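Local coordinates for protein ECXA (PDB 4L63) that probably acts as a zinc-dependent metallopeptidase of the HExxH type, carrying a bound zinc ion held by three histidines, at residues Ala67-Gln79 against Ile224-Arg238. Numbering follows the deposited sequence.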
ATOM      1  N   ALA A  67     -22.454  -3.987  21.509  1.00 80.78           N
ATOM      2  CA  ALA A  67     -21.193  -4.504  20.995  1.00 83.07           C
ATOM      3  C   ALA A  67     -21.333  -4.984  19.563  1.00 90.33           C
ATOM      4  O   ALA A  67     -20.417  -4.828  18.759  1.00 81.17           O
ATOM      5  CB  ALA A  67     -20.682  -5.634  21.873  1.00 78.54           C
ATOM      6  N   PHE A  68     -22.456  -5.606  19.284  1.00116.01           N
ATOM      7  CA  PHE A  68     -22.786  -6.117  17.964  1.00116.11           C
ATOM      8  C   PHE A  68     -22.937  -5.006  16.949  1.00114.12           C
ATOM      9  O   PHE A  68     -22.631  -5.148  15.792  1.00114.26           O
ATOM     10  CB  PHE A  68     -24.051  -6.939  18.023  1.00119.35           C
ATOM     11  CG  PHE A  68     -23.815  -8.407  17.948  1.00121.47           C
ATOM     12  CD1 PHE A  68     -24.385  -9.255  18.868  1.00120.68           C
ATOM     13  CD2 PHE A  68     -23.023  -8.937  16.963  1.00122.42           C
ATOM     14  CE1 PHE A  68     -24.167 -10.608  18.810  1.00118.97           C
ATOM     15  CE2 PHE A  68     -22.798 -10.281  16.892  1.00120.04           C
ATOM     16  CZ  PHE A  68     -23.373 -11.124  17.816  1.00119.51           C
ATOM     17  N   ASN A  69     -23.478  -3.910  17.409  1.00 96.76           N
ATOM     18  CA  ASN A  69     -23.663  -2.719  16.592  1.00 84.77           C
ATOM     19  C   ASN A  69     -22.330  -2.058  16.276  1.00 82.02           C
ATOM     20  O   ASN A  69     -22.190  -1.381  15.258  1.00 76.31           O
ATOM     21  CB  ASN A  69     -24.567  -1.718  17.290  1.00 84.55           C
ATOM     22  CG  ASN A  69     -24.978  -0.586  16.379  1.00 91.28           C
ATOM     23  OD1 ASN A  69     -25.835  -0.751  15.509  1.00 96.70           O
ATOM     24  ND2 ASN A  69     -24.340   0.568  16.548  1.00 88.83           N
ATOM     25  N   GLU A  70     -21.365  -2.238  17.176  1.00 79.33           N
ATOM     26  CA  GLU A  70     -19.997  -1.775  16.965  1.00 74.68           C
ATOM     27  C   GLU A  70     -19.396  -2.425  15.733  1.00 73.06           C
ATOM     28  O   GLU A  70     -18.562  -1.835  15.044  1.00 73.49           O
ATOM     29  CB  GLU A  70     -19.124  -2.101  18.175  1.00 78.81           C
ATOM     30  CG  GLU A  70     -19.470  -1.372  19.449  1.00 87.29           C
ATOM     31  CD  GLU A  70     -18.696  -0.086  19.588  1.00 92.63           C
ATOM     32  OE1 GLU A  70     -17.531  -0.147  20.040  1.00 87.09           O
ATOM     33  OE2 GLU A  70     -19.249   0.983  19.259  1.00100.30           O
ATOM     34  N   TRP A  71     -19.808  -3.664  15.480  1.00 63.23           N
ATOM     35  CA  TRP A  71     -19.246  -4.464  14.400  1.00 65.25           C
ATOM     36  C   TRP A  71     -20.095  -4.373  13.133  1.00 68.44           C
ATOM     37  O   TRP A  71     -19.712  -4.885  12.079  1.00 62.76           O
ATOM     38  CB  TRP A  71     -19.103  -5.925  14.838  1.00 62.40           C
ATOM     39  CG  TRP A  71     -18.016  -6.169  15.839  1.00 61.14           C
ATOM     40  CD1 TRP A  71     -18.139  -6.196  17.200  1.00 60.78           C
ATOM     41  CD2 TRP A  71     -16.637  -6.425  15.554  1.00 57.10           C
ATOM     42  NE1 TRP A  71     -16.919  -6.456  17.779  1.00 58.46           N
ATOM     43  CE2 TRP A  71     -15.976  -6.598  16.787  1.00 56.55           C
ATOM     44  CE3 TRP A  71     -15.891  -6.523  14.373  1.00 55.31           C
ATOM     45  CZ2 TRP A  71     -14.616  -6.867  16.879  1.00 53.44           C
ATOM     46  CZ3 TRP A  71     -14.526  -6.788  14.465  1.00 52.60           C
ATOM     47  CH2 TRP A  71     -13.908  -6.954  15.707  1.00 51.68           C
ATOM     48  N   ALA A  72     -21.237  -3.700  13.246  1.00 66.01           N
ATOM     49  CA  ALA A  72     -22.178  -3.530  12.134  1.00 68.00           C
ATOM     50  C   ALA A  72     -21.579  -2.944  10.836  1.00 66.56           C
ATOM     51  O   ALA A  72     -22.036  -3.303   9.750  1.00 67.70           O
ATOM     52  CB  ALA A  72     -23.357  -2.671  12.588  1.00 70.61           C
ATOM     53  N   PRO A  73     -20.579  -2.037  10.933  1.00 70.58           N
ATOM     54  CA  PRO A  73     -19.933  -1.575   9.691  1.00 70.85           C
ATOM     55  C   PRO A  73     -19.344  -2.685   8.806  1.00 68.93           C
ATOM     56  O   PRO A  73     -19.066  -2.432   7.629  1.00 61.53           O
ATOM     57  CB  PRO A  73     -18.817  -0.663  10.205  1.00 60.44           C
ATOM     58  CG  PRO A  73     -19.370  -0.096  11.457  1.00 61.52           C
ATOM     59  CD  PRO A  73     -20.191  -1.190  12.080  1.00 66.17           C
ATOM     60  N   SER A  74     -19.161  -3.883   9.354  1.00 61.52           N
ATOM     61  CA  SER A  74     -18.671  -5.012   8.570  1.00 60.78           C
ATOM     62  C   SER A  74     -19.748  -5.582   7.638  1.00 63.38           C
ATOM     63  O   SER A  74     -19.435  -6.333   6.717  1.00 63.09           O
ATOM     64  CB  SER A  74     -18.152  -6.116   9.488  1.00 59.77           C
ATOM     65  OG  SER A  74     -19.230  -6.740  10.149  1.00 62.17           O
ATOM     66  N   GLY A  75     -21.010  -5.232   7.881  1.00 66.00           N
ATOM     67  CA  GLY A  75     -22.096  -5.642   7.002  1.00 68.68           C
ATOM     68  C   GLY A  75     -22.904  -6.796   7.558  1.00 75.07           C
ATOM     69  O   GLY A  75     -23.908  -7.209   6.979  1.00 73.12           O
ATOM     70  N   ILE A  76     -22.491  -7.238   8.743  1.00 69.58           N
ATOM     71  CA  ILE A  76     -23.190  -8.270   9.488  1.00 75.72           C
ATOM     72  C   ILE A  76     -24.513  -7.772  10.006  1.00 81.37           C
ATOM     73  O   ILE A  76     -24.664  -6.609  10.329  1.00 81.16           O
ATOM     74  CB  ILE A  76     -22.421  -8.739  10.730  1.00 74.09           C
ATOM     75  CG1 ILE A  76     -22.029  -7.562  11.597  1.00 81.27           C
ATOM     76  CG2 ILE A  76     -21.213  -9.552  10.328  1.00 72.96           C
ATOM     77  CD1 ILE A  76     -22.160  -7.819  13.073  1.00 85.72           C
ATOM     78  N   ARG A  77     -25.457  -8.683  10.132  1.00 86.03           N
ATOM     79  CA  ARG A  77     -26.760  -8.311  10.675  1.00 88.39           C
ATOM     80  C   ARG A  77     -27.224  -9.349  11.676  1.00 89.49           C
ATOM     81  O   ARG A  77     -27.024 -10.550  11.490  1.00 89.72           O
ATOM     82  CB  ARG A  77     -27.796  -8.131   9.562  1.00 88.27           C
ATOM     83  CG  ARG A  77     -27.522  -6.922   8.682  1.00 88.61           C
ATOM     84  CD  ARG A  77     -28.566  -6.769   7.597  1.00 96.91           C
ATOM     85  NE  ARG A  77     -28.551  -7.902   6.676  1.00100.83           N
ATOM     86  CZ  ARG A  77     -29.444  -8.886   6.691  1.00105.08           C
ATOM     87  NH1 ARG A  77     -30.433  -8.877   7.576  1.00102.20           N
ATOM     88  NH2 ARG A  77     -29.351  -9.880   5.818  1.00107.38           N
ATOM     89  N   VAL A  78     -27.824  -8.871  12.758  1.00 90.36           N
ATOM     90  CA  VAL A  78     -28.209  -9.751  13.848  1.00 91.71           C
ATOM     91  C   VAL A  78     -29.600  -9.588  14.372  1.00 88.02           C
ATOM     92  O   VAL A  78     -30.341  -8.678  14.003  1.00 89.77           O
ATOM     93  CB  VAL A  78     -27.308  -9.585  15.068  1.00 82.54           C
ATOM     94  CG1 VAL A  78     -25.869  -9.814  14.698  1.00 79.02           C
ATOM     95  CG2 VAL A  78     -27.486  -8.187  15.649  1.00 82.59           C
ATOM     96  N   GLN A  79     -29.889 -10.458  15.326  1.00 90.71           N
ATOM     97  CA  GLN A  79     -31.209 -10.565  15.882  1.00 93.19           C
ATOM     98  C   GLN A  79     -31.185 -11.438  17.119  1.00 94.19           C
ATOM     99  O   GLN A  79     -30.800 -12.610  17.070  1.00 93.84           O
ATOM    100  CB  GLN A  79     -32.142 -11.131  14.834  1.00 95.47           C
ATOM    101  CG  GLN A  79     -33.572 -11.231  15.256  1.00101.73           C
ATOM    102  CD  GLN A  79     -34.394 -11.767  14.131  1.00108.30           C
ATOM    103  OE1 GLN A  79     -34.128 -12.860  13.634  1.00104.65           O
ATOM    104  NE2 GLN A  79     -35.380 -10.995  13.690  1.00114.89           N
ATOM    105  N   ILE A 224     -13.322   3.267  22.184  1.00 79.42           N
ATOM    106  CA  ILE A 224     -13.095   1.846  21.936  1.00 77.31           C
ATOM    107  C   ILE A 224     -13.968   1.321  20.802  1.00 68.38           C
ATOM    108  O   ILE A 224     -14.953   1.952  20.415  1.00 64.61           O
ATOM    109  CB  ILE A 224     -13.353   0.997  23.199  1.00 62.83           C
ATOM    110  CG1 ILE A 224     -14.851   0.932  23.503  1.00 70.54           C
ATOM    111  CG2 ILE A 224     -12.570   1.548  24.382  1.00 65.44           C
ATOM    112  CD1 ILE A 224     -15.196   0.054  24.687  1.00 69.79           C
ATOM    113  N   GLY A 225     -13.589   0.163  20.269  1.00 56.06           N
ATOM    114  CA  GLY A 225     -14.347  -0.476  19.212  1.00 55.00           C
ATOM    115  C   GLY A 225     -13.443  -1.118  18.178  1.00 53.78           C
ATOM    116  O   GLY A 225     -12.225  -0.945  18.228  1.00 49.58           O
ATOM    117  N   PRO A 226     -14.040  -1.853  17.228  1.00 51.41           N
ATOM    118  CA  PRO A 226     -13.296  -2.498  16.143  1.00 46.27           C
ATOM    119  C   PRO A 226     -12.535  -1.459  15.332  1.00 48.83           C
ATOM    120  O   PRO A 226     -13.094  -0.407  15.043  1.00 45.51           O
ATOM    121  CB  PRO A 226     -14.391  -3.147  15.288  1.00 45.94           C
ATOM    122  CG  PRO A 226     -15.627  -3.141  16.139  1.00 51.34           C
ATOM    123  CD  PRO A 226     -15.496  -1.971  17.049  1.00 54.49           C
ATOM    124  N   SER A 227     -11.286  -1.737  14.978  1.00 41.51           N
ATOM    125  CA  SER A 227     -10.535  -0.818  14.129  1.00 40.54           C
ATOM    126  C   SER A 227     -10.980  -0.940  12.677  1.00 39.84           C
ATOM    127  O   SER A 227     -11.777  -1.815  12.346  1.00 39.91           O
ATOM    128  CB  SER A 227      -9.041  -1.100  14.227  1.00 43.74           C
ATOM    129  OG  SER A 227      -8.755  -2.356  13.626  1.00 39.53           O
ATOM    130  N   ARG A 228     -10.460  -0.069  11.811  1.00 39.67           N
ATOM    131  CA  ARG A 228     -10.729  -0.190  10.380  1.00 39.45           C
ATOM    132  C   ARG A 228     -10.376  -1.588   9.882  1.00 37.54           C
ATOM    133  O   ARG A 228     -11.169  -2.226   9.192  1.00 37.91           O
ATOM    134  CB  ARG A 228      -9.949   0.842   9.563  1.00 39.78           C
ATOM    135  CG  ARG A 228     -10.257   0.751   8.069  1.00 44.08           C
ATOM    136  CD  ARG A 228      -9.001   0.860   7.221  1.00 42.52           C
ATOM    137  NE  ARG A 228      -9.271   0.697   5.795  1.00 40.55           N
ATOM    138  CZ  ARG A 228      -8.937  -0.386   5.094  1.00 41.02           C
ATOM    139  NH1 ARG A 228      -8.317  -1.406   5.694  1.00 37.32           N
ATOM    140  NH2 ARG A 228      -9.215  -0.445   3.797  1.00 41.01           N
ATOM    141  N   ASN A 229      -9.194  -2.075  10.243  1.00 35.95           N
ATOM    142  CA  ASN A 229      -8.778  -3.392   9.768  1.00 34.51           C
ATOM    143  C   ASN A 229      -9.608  -4.519  10.389  1.00 34.65           C
ATOM    144  O   ASN A 229      -9.859  -5.531   9.728  1.00 34.30           O
ATOM    145  CB  ASN A 229      -7.285  -3.621  10.026  1.00 33.45           C
ATOM    146  CG  ASN A 229      -6.409  -2.800   9.090  1.00 33.66           C
ATOM    147  OD1 ASN A 229      -6.918  -2.050   8.265  1.00 34.60           O
ATOM    148  ND2 ASN A 229      -5.095  -2.953   9.202  1.00 33.35           N
ATOM    149  N   ASP A 230     -10.028  -4.355  11.644  1.00 35.61           N
ATOM    150  CA  ASP A 230     -10.924  -5.331  12.276  1.00 36.55           C
ATOM    151  C   ASP A 230     -12.198  -5.503  11.448  1.00 37.77           C
ATOM    152  O   ASP A 230     -12.662  -6.622  11.216  1.00 38.04           O
ATOM    153  CB  ASP A 230     -11.303  -4.901  13.696  1.00 38.30           C
ATOM    154  CG  ASP A 230     -10.169  -5.059  14.688  1.00 43.38           C
ATOM    155  OD1 ASP A 230      -9.243  -5.861  14.435  1.00 40.95           O
ATOM    156  OD2 ASP A 230     -10.212  -4.373  15.733  1.00 44.63           O
ATOM    157  N   ILE A 231     -12.757  -4.381  11.010  1.00 38.98           N
ATOM    158  CA  ILE A 231     -13.985  -4.380  10.218  1.00 40.92           C
ATOM    159  C   ILE A 231     -13.760  -5.055   8.865  1.00 40.05           C
ATOM    160  O   ILE A 231     -14.560  -5.878   8.434  1.00 41.27           O
ATOM    161  CB  ILE A 231     -14.510  -2.941  10.000  1.00 42.86           C
ATOM    162  CG1 ILE A 231     -14.907  -2.303  11.333  1.00 44.50           C
ATOM    163  CG2 ILE A 231     -15.671  -2.930   9.026  1.00 45.32           C
ATOM    164  CD1 ILE A 231     -16.011  -3.043  12.083  1.00 47.86           C
ATOM    165  N   GLU A 232     -12.661  -4.714   8.199  1.00 38.42           N
ATOM    166  CA  GLU A 232     -12.321  -5.354   6.933  1.00 37.96           C
ATOM    167  C   GLU A 232     -12.051  -6.854   7.110  1.00 36.89           C
ATOM    168  O   GLU A 232     -12.330  -7.652   6.206  1.00 37.54           O
ATOM    169  CB  GLU A 232     -11.105  -4.672   6.298  1.00 36.95           C
ATOM    170  CG  GLU A 232     -11.402  -3.274   5.786  1.00 44.01           C
ATOM    171  CD  GLU A 232     -12.611  -3.239   4.872  1.00 56.52           C
ATOM    172  OE1 GLU A 232     -12.649  -4.018   3.896  1.00 57.12           O
ATOM    173  OE2 GLU A 232     -13.528  -2.434   5.134  1.00 64.99           O
ATOM    174  N   GLY A 233     -11.508  -7.225   8.270  1.00 35.74           N
ATOM    175  CA  GLY A 233     -11.258  -8.620   8.586  1.00 35.22           C
ATOM    176  C   GLY A 233     -12.555  -9.418   8.585  1.00 37.13           C
ATOM    177  O   GLY A 233     -12.628 -10.507   8.015  1.00 37.52           O
ATOM    178  N   VAL A 234     -13.585  -8.870   9.220  1.00 38.85           N
ATOM    179  CA  VAL A 234     -14.881  -9.549   9.271  1.00 41.42           C
ATOM    180  C   VAL A 234     -15.539  -9.597   7.887  1.00 42.86           C
ATOM    181  O   VAL A 234     -16.187 -10.588   7.545  1.00 47.11           O
ATOM    182  CB  VAL A 234     -15.820  -8.885  10.303  1.00 50.46           C
ATOM    183  CG1 VAL A 234     -17.210  -9.528  10.278  1.00 47.02           C
ATOM    184  CG2 VAL A 234     -15.218  -9.008  11.698  1.00 42.93           C
ATOM    185  N   ARG A 235     -15.370  -8.545   7.084  1.00 42.68           N
ATOM    186  CA  ARG A 235     -15.835  -8.579   5.691  1.00 44.40           C
ATOM    187  C   ARG A 235     -15.252  -9.762   4.926  1.00 43.62           C
ATOM    188  O   ARG A 235     -15.935 -10.380   4.115  1.00 45.87           O
ATOM    189  CB  ARG A 235     -15.478  -7.295   4.947  1.00 45.65           C
ATOM    190  CG  ARG A 235     -16.354  -6.131   5.280  1.00 52.27           C
ATOM    191  CD  ARG A 235     -16.231  -5.008   4.255  1.00 49.47           C
ATOM    192  NE  ARG A 235     -17.186  -3.960   4.590  1.00 59.08           N
ATOM    193  CZ  ARG A 235     -18.483  -4.033   4.316  1.00 69.68           C
ATOM    194  NH1 ARG A 235     -18.970  -5.099   3.693  1.00 68.41           N
ATOM    195  NH2 ARG A 235     -19.297  -3.042   4.662  1.00 78.49           N
ATOM    196  N   VAL A 236     -13.983 -10.060   5.175  1.00 40.90           N
ATOM    197  CA  VAL A 236     -13.356 -11.244   4.606  1.00 40.40           C
ATOM    198  C   VAL A 236     -14.015 -12.519   5.141  1.00 41.66           C
ATOM    199  O   VAL A 236     -14.338 -13.425   4.368  1.00 43.29           O
ATOM    200  CB  VAL A 236     -11.848 -11.274   4.901  1.00 37.78           C
ATOM    201  CG1 VAL A 236     -11.253 -12.610   4.496  1.00 37.76           C
ATOM    202  CG2 VAL A 236     -11.151 -10.126   4.157  1.00 37.23           C
ATOM    203  N   MET A 237     -14.235 -12.570   6.456  1.00 41.42           N
ATOM    204  CA  MET A 237     -14.823 -13.750   7.098  1.00 43.06           C
ATOM    205  C   MET A 237     -16.268 -13.951   6.665  1.00 46.50           C
ATOM    206  O   MET A 237     -16.787 -15.064   6.745  1.00 48.57           O
ATOM    207  CB  MET A 237     -14.762 -13.646   8.625  1.00 42.75           C
ATOM    208  CG  MET A 237     -13.342 -13.534   9.209  1.00 40.08           C
ATOM    209  SD  MET A 237     -12.164 -14.735   8.550  1.00 39.00           S
ATOM    210  CE  MET A 237     -12.834 -16.276   9.179  1.00 41.60           C
ATOM    211  N   ARG A 238     -16.921 -12.879   6.223  1.00 47.62           N
ATOM    212  CA  ARG A 238     -18.297 -12.990   5.726  1.00 51.56           C
ATOM    213  C   ARG A 238     -18.357 -13.647   4.354  1.00 56.68           C
ATOM    214  O   ARG A 238     -19.385 -14.191   3.978  1.00 56.63           O
ATOM    215  CB  ARG A 238     -18.981 -11.623   5.649  1.00 52.99           C
ATOM    216  CG  ARG A 238     -19.362 -11.039   6.985  1.00 53.35           C
ATOM    217  CD  ARG A 238     -19.976  -9.668   6.814  1.00 55.07           C
ATOM    218  NE  ARG A 238     -21.176  -9.699   5.983  1.00 62.03           N
ATOM    219  CZ  ARG A 238     -21.491  -8.764   5.093  1.00 68.13           C
ATOM    220  NH1 ARG A 238     -20.690  -7.722   4.913  1.00 70.74           N
ATOM    221  NH2 ARG A 238     -22.604  -8.873   4.382  1.00 70.32           N
TER
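Pro226 lies over one face of the Trp71 indole: its CG stands 3.6 Å from the centroid of the five-membered ring, 17° off the normal, a CH-pi contact. Asp230 O comes to the rim of the same ring, near its plane, 3.7 Å from Trp71 CZ3, and Val234 CG2 reaches that carbon obliquely at 3.6 Å. The other branch of Val234, CG1, packs against Ser74 OG at 3.4 Å and also meets Ile76 CG2. Ile231 lays CG2 against the backbone between Pro73 and Ser74. At the far end Ser74 O takes a weak hydrogen bond from Arg238 NH1 (2.6 Å, bent to 127°), while the Arg235 guanidinium turns a face to that same oxygen. Arg238 gets there by bending at chi3 (59°), which also lays its guanidinium over Gly75 O.

Behind these contacts, Ser74 OG donates to Trp71 O at 2.7 Å, and Ser74 N uses the same carbonyl, so two bonds hold the turn. Ser227 and Asp230 form a capping box at the N-terminus of helix 228-239; Asp230 OD1 also bonds Ser197 OG. Lys159 holds both Trp71 and Glu70: its carbonyl accepts from Trp71 NE1 and NZ forms a salt bridge with Glu70 OE1.

The indole thus sits between helix 228-239 and the zinc-binding helix 146-165, about 7 Å from the His160 side chain, where 3-10 segment 72-74 links helix 60-70 to strand 78-80.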